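Local coordinates for protein putative carboxymuconolactone decarboxylase (Burkholderia xenovorans, PDB 2QEU) that is of unproven function but, as a member of the carboxymuconolactone decarboxylase family in the AhpD-like clan, may have peroxiredoxin activity, at residues L32-L35 with A36-P40; D44-S47 with R48-T52; L63-K66 with Y67-I71. All blocks are in the same frame, centred on the assembly; numbering follows the deposited sequence. Where two conformers were deposited one is given.

Contact 1 of 3, residues L32-L35 with A36-P40; sequences LVQL and AEYAP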
loop_
_atom_site.group_PDB
_atom_site.type_symbol
_atom_site.label_atom_id
_atom_site.label_comp_id
_atom_site.label_asym_id
_atom_site.label_seq_id
_atom_site.Cartn_x
_atom_site.Cartn_y
_atom_site.Cartn_z
ATOM N N LEU B 32 7.083 -16.554 -13.194
ATOM C CA LEU B 32 6.784 -16.415 -14.626
ATOM C C LEU B 32 6.733 -17.787 -15.340
ATOM O O LEU B 32 5.983 -17.967 -16.281
ATOM C CB LEU B 32 7.773 -15.446 -15.293
ATOM C CG LEU B 32 7.671 -13.968 -14.886
ATOM C CD1 LEU B 32 8.799 -13.119 -15.550
ATOM C CD2 LEU B 32 6.308 -13.433 -15.213
ATOM N N VAL B 33 7.502 -18.761 -14.861
ATOM C CA VAL B 33 7.336 -20.147 -15.287
ATOM C C VAL B 33 5.895 -20.594 -15.078
ATOM O O VAL B 33 5.256 -21.129 -15.993
ATOM C CB VAL B 33 8.286 -21.131 -14.545
ATOM C CG1 VAL B 33 7.955 -22.580 -14.907
ATOM C CG2 VAL B 33 9.744 -20.797 -14.858
ATOM N N GLN B 34 5.372 -20.338 -13.874
ATOM C CA GLN B 34 3.993 -20.703 -13.525
ATOM C C GLN B 34 2.996 -19.938 -14.393
ATOM O O GLN B 34 2.044 -20.525 -14.879
ATOM C CB GLN B 34 3.681 -20.485 -12.012
ATOM C CG GLN B 34 2.809 -21.630 -11.403
ATOM C CD GLN B 34 2.141 -21.286 -10.041
ATOM O OE1 GLN B 34 2.755 -20.672 -9.177
ATOM N NE2 GLN B 34 0.907 -21.739 -9.847
ATOM N N LEU B 35 3.231 -18.637 -14.593
ATOM C CA LEU B 35 2.367 -17.817 -15.458
ATOM C C LEU B 35 2.344 -18.406 -16.877
ATOM O O LEU B 35 1.300 -18.474 -17.499
ATOM C CB LEU B 35 2.850 -16.390 -15.580
ATOM C CG LEU B 35 1.830 -15.412 -16.220
ATOM C CD1 LEU B 35 0.666 -15.146 -15.259
ATOM C CD2 LEU B 35 2.534 -14.099 -16.633
ATOM N N ALA B 36 3.511 -18.805 -17.379
ATOM C CA ALA B 36 3.589 -19.413 -18.711
ATOM C C ALA B 36 2.750 -20.675 -18.779
ATOM O O ALA B 36 2.049 -20.910 -19.768
ATOM C CB ALA B 36 5.044 -19.718 -19.095
ATOM N N GLU B 37 2.805 -21.478 -17.722
ATOM C CA GLU B 37 2.028 -22.712 -17.684
ATOM C C GLU B 37 0.519 -22.474 -17.712
ATOM O O GLU B 37 -0.200 -23.064 -18.526
ATOM C CB GLU B 37 2.404 -23.531 -16.451
ATOM C CG GLU B 37 1.545 -24.771 -16.256
ATOM C CD GLU B 37 2.095 -25.728 -15.203
ATOM O OE1 GLU B 37 2.868 -25.262 -14.303
ATOM O OE2 GLU B 37 1.730 -26.936 -15.287
ATOM N N TYR B 38 0.042 -21.601 -16.835
ATOM C CA TYR B 38 -1.382 -21.424 -16.577
ATOM C C TYR B 38 -2.081 -20.334 -17.352
ATOM O O TYR B 38 -3.319 -20.321 -17.425
ATOM C CB TYR B 38 -1.560 -21.165 -15.082
ATOM C CG TYR B 38 -1.278 -22.388 -14.256
ATOM C CD1 TYR B 38 -2.043 -23.515 -14.396
ATOM C CD2 TYR B 38 -0.275 -22.386 -13.309
ATOM C CE1 TYR B 38 -1.800 -24.655 -13.634
ATOM C CE2 TYR B 38 -0.021 -23.506 -12.539
ATOM C CZ TYR B 38 -0.787 -24.631 -12.705
ATOM O OH TYR B 38 -0.544 -25.746 -11.937
ATOM N N ALA B 39 -1.301 -19.401 -17.896
ATOM C CA ALA B 39 -1.826 -18.207 -18.550
ATOM C C ALA B 39 -0.852 -17.860 -19.703
ATOM O O ALA B 39 -0.227 -16.787 -19.694
ATOM C CB ALA B 39 -1.938 -17.060 -17.553
ATOM N N PRO B 40 -0.693 -18.779 -20.680
ATOM C CA PRO B 40 0.371 -18.541 -21.683
ATOM C C PRO B 40 0.161 -17.282 -22.579
ATOM O O PRO B 40 1.156 -16.601 -22.946
ATOM C CB PRO B 40 0.365 -19.824 -22.514
ATOM C CG PRO B 40 -0.968 -20.393 -22.315
ATOM C CD PRO B 40 -1.418 -20.038 -20.946
#
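Q34 and Y38 sit one turn apart on the last turns of helix 30-38, an i to i+4 pair in which the amide and the phenol ring stand 75° apart. Beyond CG the glutamine chain runs extended along the rim of the ring: its CG lies in the ring plane at the edge, 3.6 Å from Y38 CE2, and Q34 NE2 comes within 3.4 Å of that same carbon, at a slant to the ring. Q34 was modelled in two conformers, and this amide placement holds for one of them. The ring leans back along the helix because Y38 CG lies beside its own backbone N (chi1 -70°). E37 CG covers one ring face, over its centre. The amide is also held from outside, since Q34 OE1 accepts a hydrogen bond from R123 of the second subunit, whose V130 packs on Y38; the pair therefore belongs to the subunit interface.

On the backbone, regular i to i+4 bonds run from A36 N to L32 O and from Y38 N to Q34 O. The last of the series is A39 N to L35 O, 2.8 Å with an N-H...O angle of 139°. A39 leaves helical geometry and at the same time takes the N-cap position of helix 40-53, so a single residue links the two helices at a tight corner. There the methyl A39 CB rests 4.0 Å from L35 CD1.

Contact 2 of 3, residues D44-S47 with R48-T52; sequences DAYS and RMRTT. With CIT (citric acid), chain L.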
loop_
_atom_site.group_PDB
_atom_site.type_symbol
_atom_site.label_atom_id
_atom_site.label_comp_id
_atom_site.label_asym_id
_atom_site.label_seq_id
_atom_site.Cartn_x
_atom_site.Cartn_y
_atom_site.Cartn_z
ATOM N N ASP B 44 2.772 -14.224 -22.732
ATOM C CA ASP B 44 3.302 -13.736 -24.024
ATOM C C ASP B 44 3.196 -12.205 -24.087
ATOM O O ASP B 44 4.189 -11.547 -24.336
ATOM C CB ASP B 44 2.592 -14.402 -25.221
ATOM C CG ASP B 44 3.201 -14.003 -26.567
ATOM O OD1 ASP B 44 4.449 -13.881 -26.704
ATOM O OD2 ASP B 44 2.411 -13.839 -27.508
ATOM N N ALA B 45 2.011 -11.647 -23.807
ATOM C CA ALA B 45 1.796 -10.187 -23.896
ATOM C C ALA B 45 2.668 -9.444 -22.888
ATOM O O ALA B 45 3.340 -8.472 -23.222
ATOM C CB ALA B 45 0.337 -9.833 -23.705
ATOM N N TYR B 46 2.691 -9.945 -21.665
ATOM C CA TYR B 46 3.565 -9.422 -20.607
ATOM C C TYR B 46 5.024 -9.466 -21.021
ATOM O O TYR B 46 5.744 -8.499 -20.807
ATOM C CB TYR B 46 3.378 -10.191 -19.306
ATOM C CG TYR B 46 4.275 -9.685 -18.226
ATOM C CD1 TYR B 46 3.961 -8.507 -17.547
ATOM C CD2 TYR B 46 5.472 -10.329 -17.925
ATOM C CE1 TYR B 46 4.787 -8.015 -16.582
ATOM C CE2 TYR B 46 6.307 -9.838 -16.931
ATOM C CZ TYR B 46 5.959 -8.675 -16.276
ATOM O OH TYR B 46 6.760 -8.175 -15.287
ATOM N N SER B 47 5.460 -10.550 -21.661
ATOM C CA SER B 47 6.880 -10.658 -22.062
ATOM C C SER B 47 7.213 -9.659 -23.173
ATOM O O SER B 47 8.305 -9.072 -23.183
ATOM C CB SER B 47 7.253 -12.090 -22.423
ATOM O OG SER B 47 7.032 -12.927 -21.290
ATOM N N ARG B 48 6.249 -9.408 -24.052
ATOM C CA ARG B 48 6.448 -8.412 -25.086
ATOM C C ARG B 48 6.597 -7.026 -24.457
ATOM O O ARG B 48 7.445 -6.247 -24.920
ATOM C CB ARG B 48 5.277 -8.345 -26.050
ATOM C CG ARG B 48 5.112 -9.492 -27.013
ATOM C CD ARG B 48 3.728 -9.415 -27.599
ATOM N NE ARG B 48 3.506 -10.572 -28.426
ATOM C CZ ARG B 48 3.742 -10.600 -29.734
ATOM N NH1 ARG B 48 4.169 -9.509 -30.387
ATOM N NH2 ARG B 48 3.523 -11.726 -30.393
HETATM N N MSE B 49 5.763 -6.727 -23.455
HETATM C CA MSE B 49 5.810 -5.449 -22.766
HETATM C C MSE B 49 7.153 -5.300 -22.078
HETATM O O MSE B 49 7.823 -4.266 -22.193
HETATM C CB MSE B 49 4.673 -5.326 -21.745
HETATM C CG MSE B 49 4.474 -3.909 -21.208
HETATM SE SE MSE B 49 2.960 -3.818 -20.000
HETATM C CE MSE B 49 3.770 -4.824 -18.585
ATOM N N ARG B 50 7.568 -6.353 -21.383
ATOM C CA ARG B 50 8.842 -6.360 -20.642
ATOM C C ARG B 50 10.032 -6.134 -21.564
ATOM O O ARG B 50 10.981 -5.438 -21.231
ATOM C CB ARG B 50 9.024 -7.730 -19.984
ATOM C CG ARG B 50 9.940 -7.721 -18.827
ATOM C CD ARG B 50 10.136 -9.110 -18.312
ATOM N NE ARG B 50 10.827 -9.037 -17.039
ATOM C CZ ARG B 50 12.146 -8.969 -16.909
ATOM N NH1 ARG B 50 12.954 -9.035 -17.965
ATOM N NH2 ARG B 50 12.658 -8.852 -15.702
ATOM N N THR B 51 9.961 -6.762 -22.727
ATOM C CA THR B 51 11.029 -6.701 -23.711
ATOM C C THR B 51 11.266 -5.288 -24.204
ATOM O O THR B 51 12.432 -4.866 -24.304
ATOM C CB THR B 51 10.746 -7.665 -24.879
ATOM O OG1 THR B 51 10.614 -8.982 -24.331
ATOM C CG2 THR B 51 11.845 -7.614 -25.887
ATOM N N THR B 52 10.186 -4.556 -24.486
ATOM C CA THR B 52 10.314 -3.144 -24.879
ATOM C C THR B 52 10.804 -2.304 -23.679
ATOM O O THR B 52 11.765 -1.504 -23.788
ATOM C CB THR B 52 9.021 -2.576 -25.509
ATOM O OG1 THR B 52 9.224 -1.197 -25.848
ATOM C CG2 THR B 52 7.868 -2.664 -24.590
HETATM C C1 CIT L . 8.193 -8.167 -9.750
HETATM O O1 CIT L . 7.182 -8.909 -9.884
HETATM O O2 CIT L . 8.068 -6.970 -9.486
HETATM C C2 CIT L . 9.583 -8.680 -9.954
HETATM C C3 CIT L . 9.661 -9.451 -11.269
HETATM O O7 CIT L . 11.104 -9.680 -11.342
HETATM C C4 CIT L . 8.922 -8.695 -12.404
HETATM C C5 CIT L . 9.635 -8.819 -13.735
HETATM O O3 CIT L . 9.051 -9.000 -14.861
HETATM O O4 CIT L . 10.868 -8.690 -13.642
HETATM C C6 CIT L . 9.053 -10.841 -11.356
HETATM O O5 CIT L . 7.885 -11.115 -10.973
HETATM O O6 CIT L . 9.745 -11.737 -11.883
#
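The citrate pocket is walled by Y46 and R50, which grip one carboxylate of a citric acid molecule, probably picked up from the crystallisation liquor. Y46 OH gives a very short hydrogen bond of 2.5 Å to citrate O3, which lies at the ring edge, in plane. R50 takes the same carboxylate in a side-on fork: its NE reaches O3 at 2.8 Å and its NH2 reaches O4 at 2.7 Å, both bonds nearly straight. O3 is thus held by two donors, and the two-point grip fixes the rotation of the carboxylate. H88 also bonds the citrate, while D24 pairs with R50 NH1 and would help to set the guanidinium, whose plane is turned 55° from the Y46 ring.

Both residues stand one turn apart on helix 40-53, within the carboxymuconolactone decarboxylase family region. With CG anti to the backbone N (chi1 179°), Y46 stands out from the helix, and selenomethionine M49, on the next turn, lays its CE alongside the ring, 3.8 Å from Y46 CD1.

Another flank of the helix carries a long salt bridge, D44 OD2 to R48 NE at 3.6 Å, with the oxygen at the guanidinium edge and the two planes 73° apart; D44 OD1 is engaged by H17 of helix 10-25. Farther along, S47 O accepts from T51 N and from T51 OG1, which approach from opposite faces of the carbonyl plane, the hydroxyl at 2.6 Å.

Contact 3 of 3, residues L63-K66 with Y67-I71; sequences LPLK and YKHLI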
loop_
_atom_site.group_PDB
_atom_site.type_symbol
_atom_site.label_atom_id
_atom_site.label_comp_id
_atom_site.label_asym_id
_atom_site.label_seq_id
_atom_site.Cartn_x
_atom_site.Cartn_y
_atom_site.Cartn_z
ATOM N N LEU B 63 17.758 5.167 -21.416
ATOM C CA LEU B 63 18.137 4.990 -20.010
ATOM C C LEU B 63 18.984 3.720 -19.920
ATOM O O LEU B 63 18.553 2.685 -20.375
ATOM C CB LEU B 63 16.852 4.834 -19.178
ATOM C CG LEU B 63 16.955 4.753 -17.640
ATOM C CD1 LEU B 63 17.579 5.987 -17.085
ATOM C CD2 LEU B 63 15.571 4.480 -17.034
ATOM N N PRO B 64 20.217 3.818 -19.415
ATOM C CA PRO B 64 21.075 2.646 -19.303
ATOM C C PRO B 64 20.416 1.480 -18.554
ATOM O O PRO B 64 19.704 1.693 -17.561
ATOM C CB PRO B 64 22.272 3.169 -18.517
ATOM C CG PRO B 64 22.317 4.626 -18.838
ATOM C CD PRO B 64 20.903 5.048 -18.963
ATOM N N LEU B 65 20.642 0.270 -19.062
ATOM C CA LEU B 65 20.013 -0.936 -18.515
ATOM C C LEU B 65 20.284 -1.110 -17.021
ATOM O O LEU B 65 19.406 -1.545 -16.280
ATOM C CB LEU B 65 20.501 -2.183 -19.248
ATOM C CG LEU B 65 19.820 -3.528 -19.004
ATOM C CD1 LEU B 65 18.282 -3.430 -19.147
ATOM C CD2 LEU B 65 20.414 -4.591 -19.946
ATOM N N LYS B 66 21.506 -0.806 -16.604
ATOM C CA LYS B 66 21.827 -0.883 -15.180
ATOM C C LYS B 66 20.899 -0.032 -14.303
ATOM O O LYS B 66 20.500 -0.439 -13.181
ATOM C CB LYS B 66 23.273 -0.517 -14.928
ATOM C CG LYS B 66 23.697 0.874 -15.363
ATOM C CD LYS B 66 25.246 0.977 -15.157
ATOM C CE LYS B 66 25.790 2.290 -15.665
ATOM N NZ LYS B 66 27.266 2.372 -15.647
ATOM N N TYR B 67 20.540 1.149 -14.809
ATOM C CA TYR B 67 19.628 2.046 -14.075
ATOM C C TYR B 67 18.152 1.629 -14.165
ATOM O O TYR B 67 17.387 1.820 -13.208
ATOM C CB TYR B 67 19.849 3.505 -14.492
ATOM C CG TYR B 67 21.253 3.966 -14.162
ATOM C CD1 TYR B 67 21.843 3.693 -12.922
ATOM C CD2 TYR B 67 22.022 4.629 -15.101
ATOM C CE1 TYR B 67 23.170 4.064 -12.642
ATOM C CE2 TYR B 67 23.318 5.021 -14.834
ATOM C CZ TYR B 67 23.903 4.750 -13.620
ATOM O OH TYR B 67 25.211 5.140 -13.406
ATOM N N LYS B 68 17.773 1.017 -15.301
ATOM C CA LYS B 68 16.471 0.402 -15.423
ATOM C C LYS B 68 16.279 -0.648 -14.328
ATOM O O LYS B 68 15.287 -0.652 -13.611
ATOM C CB LYS B 68 16.274 -0.240 -16.781
ATOM C CG LYS B 68 16.219 0.756 -17.933
ATOM C CD LYS B 68 15.664 0.102 -19.229
ATOM C CE LYS B 68 15.476 1.154 -20.282
ATOM N NZ LYS B 68 15.032 0.565 -21.548
ATOM N N HIS B 69 17.252 -1.545 -14.215
ATOM C CA HIS B 69 17.173 -2.547 -13.149
ATOM C C HIS B 69 17.325 -1.999 -11.742
ATOM O O HIS B 69 16.671 -2.515 -10.832
ATOM C CB HIS B 69 18.138 -3.677 -13.409
ATOM C CG HIS B 69 17.682 -4.613 -14.472
ATOM N ND1 HIS B 69 16.687 -5.544 -14.277
ATOM C CD2 HIS B 69 18.084 -4.746 -15.753
ATOM C CE1 HIS B 69 16.501 -6.223 -15.398
ATOM N NE2 HIS B 69 17.347 -5.768 -16.313
ATOM N N LEU B 70 18.099 -0.934 -11.552
ATOM C CA LEU B 70 18.118 -0.269 -10.256
ATOM C C LEU B 70 16.720 0.253 -9.879
ATOM O O LEU B 70 16.304 0.096 -8.742
ATOM C CB LEU B 70 19.142 0.855 -10.233
ATOM C CG LEU B 70 19.234 1.613 -8.903
ATOM C CD1 LEU B 70 19.567 0.705 -7.753
ATOM C CD2 LEU B 70 20.269 2.729 -9.081
ATOM N N ILE B 71 16.001 0.870 -10.823
ATOM C CA ILE B 71 14.620 1.307 -10.535
ATOM C C ILE B 71 13.765 0.102 -10.078
ATOM O O ILE B 71 13.064 0.190 -9.083
ATOM C CB ILE B 71 13.987 2.063 -11.739
ATOM C CG1 ILE B 71 14.704 3.431 -11.918
ATOM C CG2 ILE B 71 12.458 2.218 -11.599
ATOM C CD1 ILE B 71 14.535 4.112 -13.321
#
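K66 holds its CG between the backbone N and the carbonyl carbon (chi1 59°), and Y67 turns its own CG beside the backbone N (chi1 -62°); together these torsions bring the lysine chain alongside the neighbouring ring. This is the first turn of helix 65-79, with P64 at its N-cap position. K66 CG lies 3.9 Å from the Y67 ring centroid and 3° off the ring normal, a CH-pi contact squarely over one face. The chain then stays extended and follows the ring outward, so that K66 CE arrives 3.7 Å from Y67 OH. That hydroxyl is hydrogen-bonded to E101. P64 adds its CB at 3.7 Å from Y67 CD2, coming in obliquely, and the ring also meets Y67 of the fourth subunit, which places this helix start in a subunit interface.

P64 O opens the helical bonding: it accepts from K68 N at 3.0 Å, and weakly from Y67 N. Next come H69 N to L65 O and L70 N to K66 O. On the flank toward helix 10-25, L65 and H69 run side by side in the same direction, and L65 CD1 touches H69 CD2 at 3.6 Å. Both imidazole nitrogens are engaged, NE2 with D24 and ND1 with H88, the histidine that also holds the citrate, so the ring's rotation is fixed from two sides.

K68 sends its extended chain back past the helix start, beside L63, to hydrogen-bond through NZ with the carbonyls of M53 and K55. Against this chain, L63 CD2 meets K68 CG and, at 3.9 Å, the I71 CD1 methyl.

The three contacts come in series along an all-helical chain: contact 1 on helix 30-38, contact 2 on helix 40-53 and contact 3 at the start of helix 65-79. Contacts 1 and 2 have centres about 13 Å apart and touch, L32 CD2 lying 4.0 Å from Y46 CE2 where the two helices pack. Contact 3 is about 17 Å from contact 2 and 26 Å from contact 1, centre to centre, and lies across the chain's centre from contact 1. D24 and H88 tie contacts 2 and 3 together around the citrate pocket. All three also face other subunits of the six-chain assembly, contacts 2 and 3 both meeting the fourth.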